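Local coordinates for protein thymidylate synthase ThyX (Streptomyces cacaoi subsp. asoensis, PDB 4P5A) that methylates UMP and dUMP as a tetrameric flavoenzyme, probably with methylenetetrahydrofolate as the one-carbon donor and NADPH and the FAD cofactor as source of reducing power, at residues G47-L52 and M224-E229; V81-R86 and H204-I209; M187-L192 and E210-Q215. All blocks are in the same frame, centred on the assembly; numbering follows the deposited sequence.

Contact 1 of 3, residues G47-L52 and M224-E229; sequences GSTRGL and MPVTHE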
# COMPACT_ATOMS: atom_id res chain seq x y z
N GLY B 47 30.22 17.15 2.20
CA GLY B 47 29.23 17.66 1.25
C GLY B 47 27.89 17.62 2.01
O GLY B 47 27.67 16.72 2.83
N SER B 48 27.05 18.61 1.76
CA SER B 48 25.74 18.71 2.42
C SER B 48 24.85 17.58 1.86
O SER B 48 24.04 17.09 2.62
CB SER B 48 25.00 20.01 2.07
OG SER B 48 24.85 20.21 0.64
N THR B 49 25.00 17.20 0.57
CA THR B 49 24.13 16.08 0.06
C THR B 49 24.44 14.76 0.78
O THR B 49 23.50 14.10 1.24
CB THR B 49 24.17 15.93 -1.43
OG1 THR B 49 23.52 17.06 -2.03
CG2 THR B 49 23.49 14.58 -1.93
N ARG B 50 25.72 14.36 0.84
CA ARG B 50 26.05 13.13 1.60
C ARG B 50 25.67 13.27 3.06
O ARG B 50 25.17 12.29 3.70
CB ARG B 50 27.52 12.84 1.48
CG ARG B 50 27.93 11.63 2.18
CD ARG B 50 29.44 11.43 1.98
NE ARG B 50 29.94 10.23 2.64
CZ ARG B 50 30.38 10.15 3.92
NH1 ARG B 50 30.36 11.19 4.77
NH2 ARG B 50 30.80 8.99 4.36
N GLY B 51 26.00 14.43 3.65
CA GLY B 51 25.53 14.69 5.05
C GLY B 51 24.03 14.48 5.30
O GLY B 51 23.65 13.75 6.24
N LEU B 52 23.19 15.03 4.43
CA LEU B 52 21.78 14.94 4.64
C LEU B 52 21.29 13.47 4.42
O LEU B 52 20.48 12.94 5.20
CB LEU B 52 21.12 15.86 3.65
CG LEU B 52 19.59 16.12 3.88
CD1 LEU B 52 18.86 16.42 2.63
CD2 LEU B 52 18.87 15.80 5.17
N MET B 224 22.06 6.78 -8.24
CA MET B 224 21.99 7.41 -6.93
C MET B 224 23.15 6.94 -6.10
O MET B 224 22.99 6.25 -5.10
CB MET B 224 20.67 6.98 -6.25
CG MET B 224 19.40 7.55 -7.09
SD MET B 224 17.80 7.17 -6.23
CE MET B 224 17.79 8.17 -4.72
N PRO B 225 24.34 7.35 -6.49
CA PRO B 225 25.53 6.81 -5.80
C PRO B 225 25.66 7.20 -4.35
O PRO B 225 26.13 6.31 -3.56
CB PRO B 225 26.72 7.37 -6.63
CG PRO B 225 26.16 8.66 -7.28
CD PRO B 225 24.66 8.32 -7.55
N VAL B 226 25.23 8.38 -3.93
CA VAL B 226 25.44 8.73 -2.52
C VAL B 226 24.44 7.90 -1.67
O VAL B 226 24.78 7.45 -0.56
CB VAL B 226 25.14 10.25 -2.34
CG1 VAL B 226 25.17 10.69 -0.84
CG2 VAL B 226 26.15 11.08 -3.22
N THR B 227 23.20 7.82 -2.15
CA THR B 227 22.21 6.96 -1.47
C THR B 227 22.71 5.51 -1.36
O THR B 227 22.53 4.83 -0.29
CB THR B 227 20.81 7.04 -2.20
OG1 THR B 227 20.40 8.38 -2.13
CG2 THR B 227 19.75 6.21 -1.34
N HIS B 228 23.17 4.95 -2.48
CA HIS B 228 23.64 3.61 -2.50
C HIS B 228 24.80 3.42 -1.48
O HIS B 228 24.82 2.43 -0.69
CB HIS B 228 24.05 3.25 -3.90
CG HIS B 228 24.66 1.90 -3.97
ND1 HIS B 228 26.00 1.74 -3.83
CD2 HIS B 228 24.12 0.64 -3.91
CE1 HIS B 228 26.30 0.44 -3.92
NE2 HIS B 228 25.17 -0.25 -3.95
N GLU B 229 25.74 4.40 -1.43
CA GLU B 229 26.80 4.29 -0.41
C GLU B 229 26.28 4.32 0.98
O GLU B 229 26.72 3.49 1.85
CB GLU B 229 27.87 5.39 -0.53
CG GLU B 229 28.64 5.21 -1.79
CD GLU B 229 29.56 4.00 -1.82
OE1 GLU B 229 30.63 4.11 -1.13
OE2 GLU B 229 29.26 3.01 -2.57

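Contact 2 of 3, residues V81-R86 and H204-I209; sequences VRHLMR and HPQREI. With 5BU (5-bromo-uridine-5'-monophosphate), chain F.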
# COMPACT_ATOMS: atom_id res chain seq x y z
N VAL B 81 10.07 -14.89 -10.70
CA VAL B 81 9.08 -13.77 -10.78
C VAL B 81 8.12 -13.75 -9.61
O VAL B 81 7.74 -12.66 -9.15
CB VAL B 81 8.30 -13.89 -12.10
CG1 VAL B 81 7.25 -12.76 -12.26
CG2 VAL B 81 9.33 -13.72 -13.23
N ARG B 82 7.72 -14.94 -9.16
CA ARG B 82 6.89 -15.02 -7.96
C ARG B 82 7.56 -14.30 -6.79
O ARG B 82 6.80 -13.62 -6.07
CB ARG B 82 6.51 -16.43 -7.52
CG ARG B 82 5.79 -17.16 -8.70
CD ARG B 82 4.49 -17.85 -8.12
NE ARG B 82 4.67 -18.88 -7.21
CZ ARG B 82 3.81 -19.19 -6.22
NH1 ARG B 82 4.06 -20.25 -5.57
NH2 ARG B 82 2.75 -18.46 -5.88
N HIS B 83 8.84 -14.53 -6.52
CA HIS B 83 9.52 -13.85 -5.44
C HIS B 83 9.48 -12.32 -5.64
O HIS B 83 9.16 -11.62 -4.68
CB HIS B 83 10.97 -14.35 -5.28
CG HIS B 83 11.02 -15.83 -5.05
ND1 HIS B 83 12.20 -16.56 -5.12
CD2 HIS B 83 10.05 -16.69 -4.69
CE1 HIS B 83 11.94 -17.81 -4.82
NE2 HIS B 83 10.65 -17.92 -4.51
N LEU B 84 9.82 -11.87 -6.84
CA LEU B 84 9.83 -10.40 -7.15
C LEU B 84 8.44 -9.85 -6.89
O LEU B 84 8.32 -8.77 -6.25
CB LEU B 84 10.17 -10.20 -8.63
CG LEU B 84 10.07 -8.73 -9.08
CD1 LEU B 84 10.97 -7.82 -8.21
CD2 LEU B 84 10.64 -8.70 -10.51
N MET B 85 7.39 -10.57 -7.36
CA MET B 85 6.06 -9.95 -7.24
C MET B 85 5.40 -9.96 -5.86
O MET B 85 4.29 -9.43 -5.72
CB MET B 85 5.17 -10.58 -8.24
CG MET B 85 5.70 -10.09 -9.66
SD MET B 85 4.68 -10.71 -11.09
CE MET B 85 3.42 -9.66 -10.80
N ARG B 86 6.04 -10.56 -4.88
CA ARG B 86 5.56 -10.40 -3.55
C ARG B 86 5.76 -8.95 -2.96
O ARG B 86 5.13 -8.60 -1.93
CB ARG B 86 6.24 -11.36 -2.57
CG ARG B 86 5.92 -12.83 -2.93
CD ARG B 86 4.36 -13.09 -2.93
NE ARG B 86 3.78 -12.78 -1.58
CZ ARG B 86 3.74 -13.63 -0.55
NH1 ARG B 86 3.23 -13.23 0.61
NH2 ARG B 86 4.26 -14.88 -0.61
N HIS B 204 18.09 -14.85 3.45
CA HIS B 204 18.51 -16.06 2.71
C HIS B 204 17.60 -16.24 1.50
O HIS B 204 16.90 -17.25 1.38
CB HIS B 204 18.35 -17.27 3.65
CG HIS B 204 19.35 -17.26 4.75
ND1 HIS B 204 20.69 -17.44 4.51
CD2 HIS B 204 19.23 -16.91 6.06
CE1 HIS B 204 21.36 -17.25 5.64
NE2 HIS B 204 20.50 -16.95 6.59
N PRO B 205 17.60 -15.27 0.57
CA PRO B 205 16.77 -15.47 -0.61
C PRO B 205 17.36 -16.55 -1.51
O PRO B 205 18.61 -16.82 -1.51
CB PRO B 205 16.96 -14.12 -1.36
CG PRO B 205 18.39 -13.67 -0.99
CD PRO B 205 18.44 -14.06 0.50
N GLN B 206 16.53 -17.09 -2.34
CA GLN B 206 16.96 -17.96 -3.40
C GLN B 206 17.96 -17.30 -4.32
O GLN B 206 17.83 -16.13 -4.67
CB GLN B 206 15.74 -18.51 -4.17
CG GLN B 206 16.14 -19.53 -5.28
CD GLN B 206 15.14 -20.65 -5.57
OE1 GLN B 206 14.14 -20.75 -4.94
NE2 GLN B 206 15.53 -21.63 -6.49
N ARG B 207 18.98 -18.07 -4.79
CA ARG B 207 19.97 -17.40 -5.61
C ARG B 207 19.43 -16.63 -6.85
O ARG B 207 19.94 -15.55 -7.23
CB ARG B 207 20.97 -18.51 -6.07
CG ARG B 207 22.03 -17.89 -6.96
CD ARG B 207 22.98 -16.91 -6.16
NE ARG B 207 23.93 -16.38 -7.18
CZ ARG B 207 24.25 -15.10 -7.32
NH1 ARG B 207 23.80 -14.20 -6.46
NH2 ARG B 207 25.06 -14.71 -8.32
N GLU B 208 18.38 -17.16 -7.49
CA GLU B 208 17.92 -16.54 -8.73
C GLU B 208 17.32 -15.15 -8.51
O GLU B 208 17.61 -14.18 -9.27
CB GLU B 208 16.93 -17.47 -9.47
CG GLU B 208 17.63 -18.74 -10.19
CD GLU B 208 18.04 -19.85 -9.20
OE1 GLU B 208 18.98 -20.63 -9.53
OE2 GLU B 208 17.57 -19.89 -8.05
N ILE B 209 16.49 -14.99 -7.47
CA ILE B 209 16.06 -13.62 -7.19
C ILE B 209 17.16 -12.71 -6.74
O ILE B 209 17.17 -11.50 -7.06
CB ILE B 209 14.79 -13.58 -6.21
CG1 ILE B 209 14.22 -12.14 -6.09
CG2 ILE B 209 15.24 -14.04 -4.81
CD1 ILE B 209 13.59 -11.70 -7.45
P 5BU F . 8.54 -20.94 -2.93
OP1 5BU F . 7.69 -22.08 -3.42
OP2 5BU F . 9.25 -21.18 -1.58
OP3 5BU F . 9.52 -20.37 -4.02
O5' 5BU F . 7.50 -19.71 -2.61
C5' 5BU F . 6.30 -20.01 -2.05
C4' 5BU F . 5.52 -18.60 -1.81
O4' 5BU F . 6.32 -17.81 -0.85
C3' 5BU F . 5.47 -17.75 -3.07
O3' 5BU F . 4.34 -16.83 -3.01
C2' 5BU F . 6.75 -16.93 -2.93
O2' 5BU F . 6.63 -15.70 -3.67
C1' 5BU F . 6.97 -16.72 -1.45
N1 5BU F . 8.39 -16.83 -1.01
C2 5BU F . 9.28 -15.88 -1.49
O2 5BU F . 8.79 -14.92 -2.13
N3 5BU F . 10.62 -15.95 -1.29
C4 5BU F . 11.14 -17.03 -0.56
O4 5BU F . 12.32 -17.10 -0.37
C5 5BU F . 10.21 -17.98 -0.10
C6 5BU F . 8.87 -17.97 -0.32
BR 5BU F . 10.87 -19.37 1.08
O HOH W 1 14.44 -17.03 -6.97

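Contact 3 of 3, residues M187-L192 and E210-Q215; sequences MHFLSL and EMVAEQ. With FAD (flavin-adenine dinucleotide), chain H.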
# COMPACT_ATOMS: atom_id res chain seq x y z
N MET B 187 15.33 -0.22 -1.93
CA MET B 187 16.19 -0.57 -0.76
C MET B 187 15.53 -1.64 0.10
O MET B 187 16.25 -2.54 0.61
CB MET B 187 16.53 0.74 0.08
CG MET B 187 17.63 1.52 -0.66
SD MET B 187 18.07 2.93 0.37
CE MET B 187 16.72 4.15 0.04
N HIS B 188 14.22 -1.57 0.25
CA HIS B 188 13.56 -2.62 1.11
C HIS B 188 13.67 -3.97 0.42
O HIS B 188 13.98 -5.00 1.06
CB HIS B 188 12.11 -2.19 1.33
CG HIS B 188 11.38 -3.07 2.30
ND1 HIS B 188 11.28 -2.76 3.64
CD2 HIS B 188 10.75 -4.25 2.12
CE1 HIS B 188 10.59 -3.71 4.25
NE2 HIS B 188 10.33 -4.67 3.37
N PHE B 189 13.55 -3.97 -0.91
CA PHE B 189 13.67 -5.23 -1.66
C PHE B 189 15.13 -5.76 -1.58
O PHE B 189 15.33 -6.94 -1.34
CB PHE B 189 13.30 -4.93 -3.08
CG PHE B 189 13.65 -5.99 -4.09
CD1 PHE B 189 14.82 -5.91 -4.85
CD2 PHE B 189 12.77 -7.06 -4.33
CE1 PHE B 189 15.14 -6.91 -5.83
CE2 PHE B 189 13.07 -8.03 -5.39
CZ PHE B 189 14.29 -7.94 -6.09
N LEU B 190 16.11 -4.85 -1.67
CA LEU B 190 17.52 -5.30 -1.69
C LEU B 190 17.85 -5.88 -0.29
O LEU B 190 18.63 -6.83 -0.21
CB LEU B 190 18.51 -4.16 -2.00
CG LEU B 190 18.38 -3.67 -3.48
CD1 LEU B 190 19.27 -2.51 -3.64
CD2 LEU B 190 18.80 -4.78 -4.50
N SER B 191 17.31 -5.30 0.77
CA SER B 191 17.62 -5.81 2.16
C SER B 191 17.14 -7.21 2.27
O SER B 191 17.74 -8.03 2.95
CB SER B 191 16.93 -4.95 3.20
OG SER B 191 17.34 -5.29 4.51
N LEU B 192 16.07 -7.56 1.58
CA LEU B 192 15.49 -8.95 1.76
C LEU B 192 16.01 -9.94 0.68
O LEU B 192 16.07 -11.15 0.91
CB LEU B 192 13.95 -8.89 1.61
CG LEU B 192 13.26 -8.24 2.77
CD1 LEU B 192 11.72 -7.89 2.30
CD2 LEU B 192 13.32 -9.20 4.02
N GLU B 210 18.18 -13.32 -6.13
CA GLU B 210 19.35 -12.53 -5.74
C GLU B 210 20.05 -12.03 -7.00
O GLU B 210 20.58 -10.93 -6.99
CB GLU B 210 20.30 -13.34 -4.87
CG GLU B 210 21.48 -12.45 -4.37
CD GLU B 210 22.41 -13.25 -3.46
OE1 GLU B 210 22.84 -12.61 -2.51
OE2 GLU B 210 22.78 -14.45 -3.73
N MET B 211 20.14 -12.84 -8.06
CA MET B 211 20.70 -12.34 -9.33
C MET B 211 19.96 -11.16 -9.92
O MET B 211 20.57 -10.24 -10.47
CB MET B 211 20.77 -13.49 -10.34
CG MET B 211 21.69 -14.65 -9.84
SD MET B 211 21.41 -16.11 -10.89
CE MET B 211 21.93 -15.52 -12.50
N VAL B 212 18.63 -11.19 -9.82
CA VAL B 212 17.82 -10.02 -10.22
C VAL B 212 18.23 -8.86 -9.40
O VAL B 212 18.47 -7.71 -9.94
CB VAL B 212 16.29 -10.32 -10.04
CG1 VAL B 212 15.44 -9.02 -10.27
CG2 VAL B 212 15.83 -11.49 -11.00
N ALA B 213 18.18 -9.04 -8.05
CA ALA B 213 18.46 -7.93 -7.13
C ALA B 213 19.86 -7.33 -7.40
O ALA B 213 20.00 -6.11 -7.32
CB ALA B 213 18.42 -8.43 -5.68
N GLU B 214 20.90 -8.16 -7.62
CA GLU B 214 22.25 -7.58 -7.79
C GLU B 214 22.33 -6.71 -9.04
O GLU B 214 22.97 -5.66 -9.04
CB GLU B 214 23.34 -8.74 -7.87
CG GLU B 214 23.43 -9.43 -6.54
CD GLU B 214 24.23 -10.77 -6.58
OE1 GLU B 214 24.33 -11.41 -7.70
OE2 GLU B 214 24.70 -11.14 -5.48
N GLN B 215 21.62 -7.08 -10.07
CA GLN B 215 21.67 -6.28 -11.28
C GLN B 215 20.90 -4.97 -11.11
O GLN B 215 21.27 -3.96 -11.69
CB GLN B 215 21.16 -7.09 -12.48
CG GLN B 215 22.06 -8.31 -12.83
CD GLN B 215 21.43 -9.07 -14.03
OE1 GLN B 215 21.19 -8.49 -15.10
NE2 GLN B 215 21.07 -10.31 -13.81
PA FAD H . 6.32 -5.35 0.63
O1A FAD H . 7.05 -4.57 -0.37
O2A FAD H . 5.15 -6.12 0.31
O5B FAD H . 6.00 -4.40 1.82
C5B FAD H . 7.05 -3.51 2.38
C4B FAD H . 6.68 -3.08 3.78
O4B FAD H . 5.41 -2.40 3.72
C3B FAD H . 6.42 -4.24 4.69
O3B FAD H . 7.66 -4.72 5.27
C2B FAD H . 5.50 -3.65 5.77
O2B FAD H . 6.35 -2.77 6.60
C1B FAD H . 4.60 -2.71 4.92
N9A FAD H . 3.34 -3.33 4.46
C8A FAD H . 2.92 -3.37 3.18
N7A FAD H . 1.70 -3.90 3.11
C5A FAD H . 1.30 -4.15 4.42
C6A FAD H . 0.15 -4.68 5.05
N6A FAD H . -0.97 -5.07 4.35
N1A FAD H . 0.17 -4.78 6.42
C2A FAD H . 1.21 -4.35 7.17
N3A FAD H . 2.33 -3.83 6.60
C4A FAD H . 2.39 -3.78 5.24
N1 FAD H . 6.22 -15.82 1.71
C2 FAD H . 5.27 -16.80 1.91
O2 FAD H . 4.13 -16.72 1.49
N3 FAD H . 5.66 -17.99 2.47
C4 FAD H . 6.98 -18.21 2.85
O4 FAD H . 7.22 -19.31 3.42
C4X FAD H . 7.94 -17.20 2.67
N5 FAD H . 9.27 -17.29 3.15
C5X FAD H . 10.22 -16.30 2.75
C6 FAD H . 11.61 -16.43 2.94
C7 FAD H . 12.52 -15.43 2.57
C7M FAD H . 14.00 -15.74 2.85
C8 FAD H . 12.12 -14.23 1.91
C8M FAD H . 13.10 -13.08 1.54
C9 FAD H . 10.73 -14.08 1.69
C9A FAD H . 9.81 -15.13 2.06
N10 FAD H . 8.41 -14.97 1.83
C10 FAD H . 7.53 -16.01 2.10
C1' FAD H . 7.90 -13.77 1.10
C2' FAD H . 7.76 -12.72 2.30
O2' FAD H . 6.74 -13.10 3.27
C3' FAD H . 7.24 -11.36 1.75
O3' FAD H . 6.04 -11.48 0.97
C4' FAD H . 8.35 -10.65 0.80
O4' FAD H . 9.60 -10.85 1.36
C5' FAD H . 7.99 -9.15 0.67
O5' FAD H . 8.38 -8.51 1.91
P FAD H . 7.41 -7.35 2.48
O1P FAD H . 6.01 -7.81 2.73
O2P FAD H . 8.11 -6.84 3.67
O3P FAD H . 7.38 -6.27 1.31

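Contact 1 of 3, residues G47-L52 and M224-E229
Val226 leans against Thr49 and Arg50 where the first turns of two helices, 48-58 and 225-233, meet at the surface of the ThyX fold. Its bond from CA to CB points at the other helix, and CG1 does the touching. With CG1 anti to the backbone N (chi1 173°), that methyl comes within 3.6 Å of Arg50 CA, so the valine rests on the helix backbone more than on any side-chain end. Around that point Val226 CG1 also lies 3.9 Å from Arg50 CB, the two side chains slanting across each other. From there Arg50 runs fully extended from CG to NE, which carries its guanidinium away from Val226. Thr49 closes the other flank more loosely: its CG2 stands 4.4 Å from Val226 CG1. The contact is small and purely van der Waals. Each partner has further support, Val226 packing on Ile53 one turn on in helix 48-58 and Thr49 on Val27 of helix 23-30. Helix 23-30 also secures the start of helix 225-233, since Asp23 OD1 takes a hydrogen bond from the backbone N of Val226, while its OD2 pairs with Thr227 OG1.

Contact 2 of 3, residues V81-R86 and H204-I209
His83, near the C-terminal end of helix 78-84, is wedged between the nucleotide and the first turn of helix 207-223, just ahead of Arg86, where the RHRX7S signature of ThyX enzymes begins. Its CG is anti to the carbonyl carbon (chi1 -57°), which sends the imidazole out between its two neighbours. NE2 donates a nearly straight bond (166°) to phosphate oxygen OP3 of 5-bromo-UMP, 2.7 Å away and in the ring plane. One ring face is roofed by the pyrimidine base, with N3 3.5 Å above the plane and displaced to the rim. At the far edge a water bridges His83 ND1 and the backbone N of Ile209, 2.9 Å from each, and accepts from the latter. Gln206 meets the ring at CE1, between the two nitrogens: its OE1 lies in the ring plane, 3.7 Å from His83 CE1, with the amide turned 49° against the imidazole. That oxygen is hydrogen-bonded to Arg166 of the second subunit, which also binds the nucleotide. Ile209 slants past the histidine, putting CG2 4.0 Å from His83 ND1 and sending CD1 on to Leu84 CB at 3.9 Å. On the sugar side, Arg86 NH2 gives a bent hydrogen bond, 3.1 Å long, to the ribose O3'.

Contact 3 of 3, residues M187-L192 and E210-Q215
Ala213 fits its methyl between Phe189 and Leu190 where helices 183-193 and 207-223 cross in a broadly antiparallel way through buried residues. The axes of the two segments pass 9.9 Å apart at a signed angle of -136°. The small residue at the crossing lets the larger side chains close in, and this is the tight part. Phe189, its CG anti to the backbone N (chi1 167°), brings its ring in obliquely, with CE1 3.6 Å from Ala213 CB. Leu190 starts alongside, but its end bends inward: CD2 sits 3.9 Å from the same methyl and only 3.3 Å from Ala213 O, pressed against the helix backbone. Beside it the fit is looser, with Phe189 CZ 4.5 Å from Val212 CG1; Phe189 also meets His87 edge-to-face. Toward the outside of helix 207-223 the character changes. Glu210 and Glu214 turn their side chains away from the crossing, each forming salt bridges with Arg196 and Arg207, and Glu214 is partly exposed. The reverse side of helix 183-193 serves the cofactor instead. There His188 donates from NE2 to the FAD phosphate oxygen O2P, 3.1 Å away at 151°, while FAD C5B lies 3.5 Å above one face of the imidazole, near its rim. An alanine at His188 would remove both the donor and the flat face, and is likely to leave O2P without this bond and the adenosine ribose less firmly placed. Farther along the same side, where Arg60 of the third subunit also packs, Leu192 lays its CD1 3.4 Å from FAD O5'.

How the contacts relate
Contacts 2 and 3 sit side by side close to the centre of the folded chain, their centres 9 Å apart, and share helix 207-223. Their segments alternate along the sequence, and helices 78-84 and 183-193 both pack on the N-terminal part of helix 207-223. Leu84 and Ile209 both pack on Phe189, which joins the nucleotide side to the FAD side. Contact 1 lies at the periphery, 20 Å from contact 3 and 28 Å from contact 2 between centres. Its segments bracket the others, 47-52 coming first and 224-229 last, on the helix that follows 207-223. Contacts 1 and 3 still touch, through Thr227 and Met187, whereas contacts 1 and 2 do not.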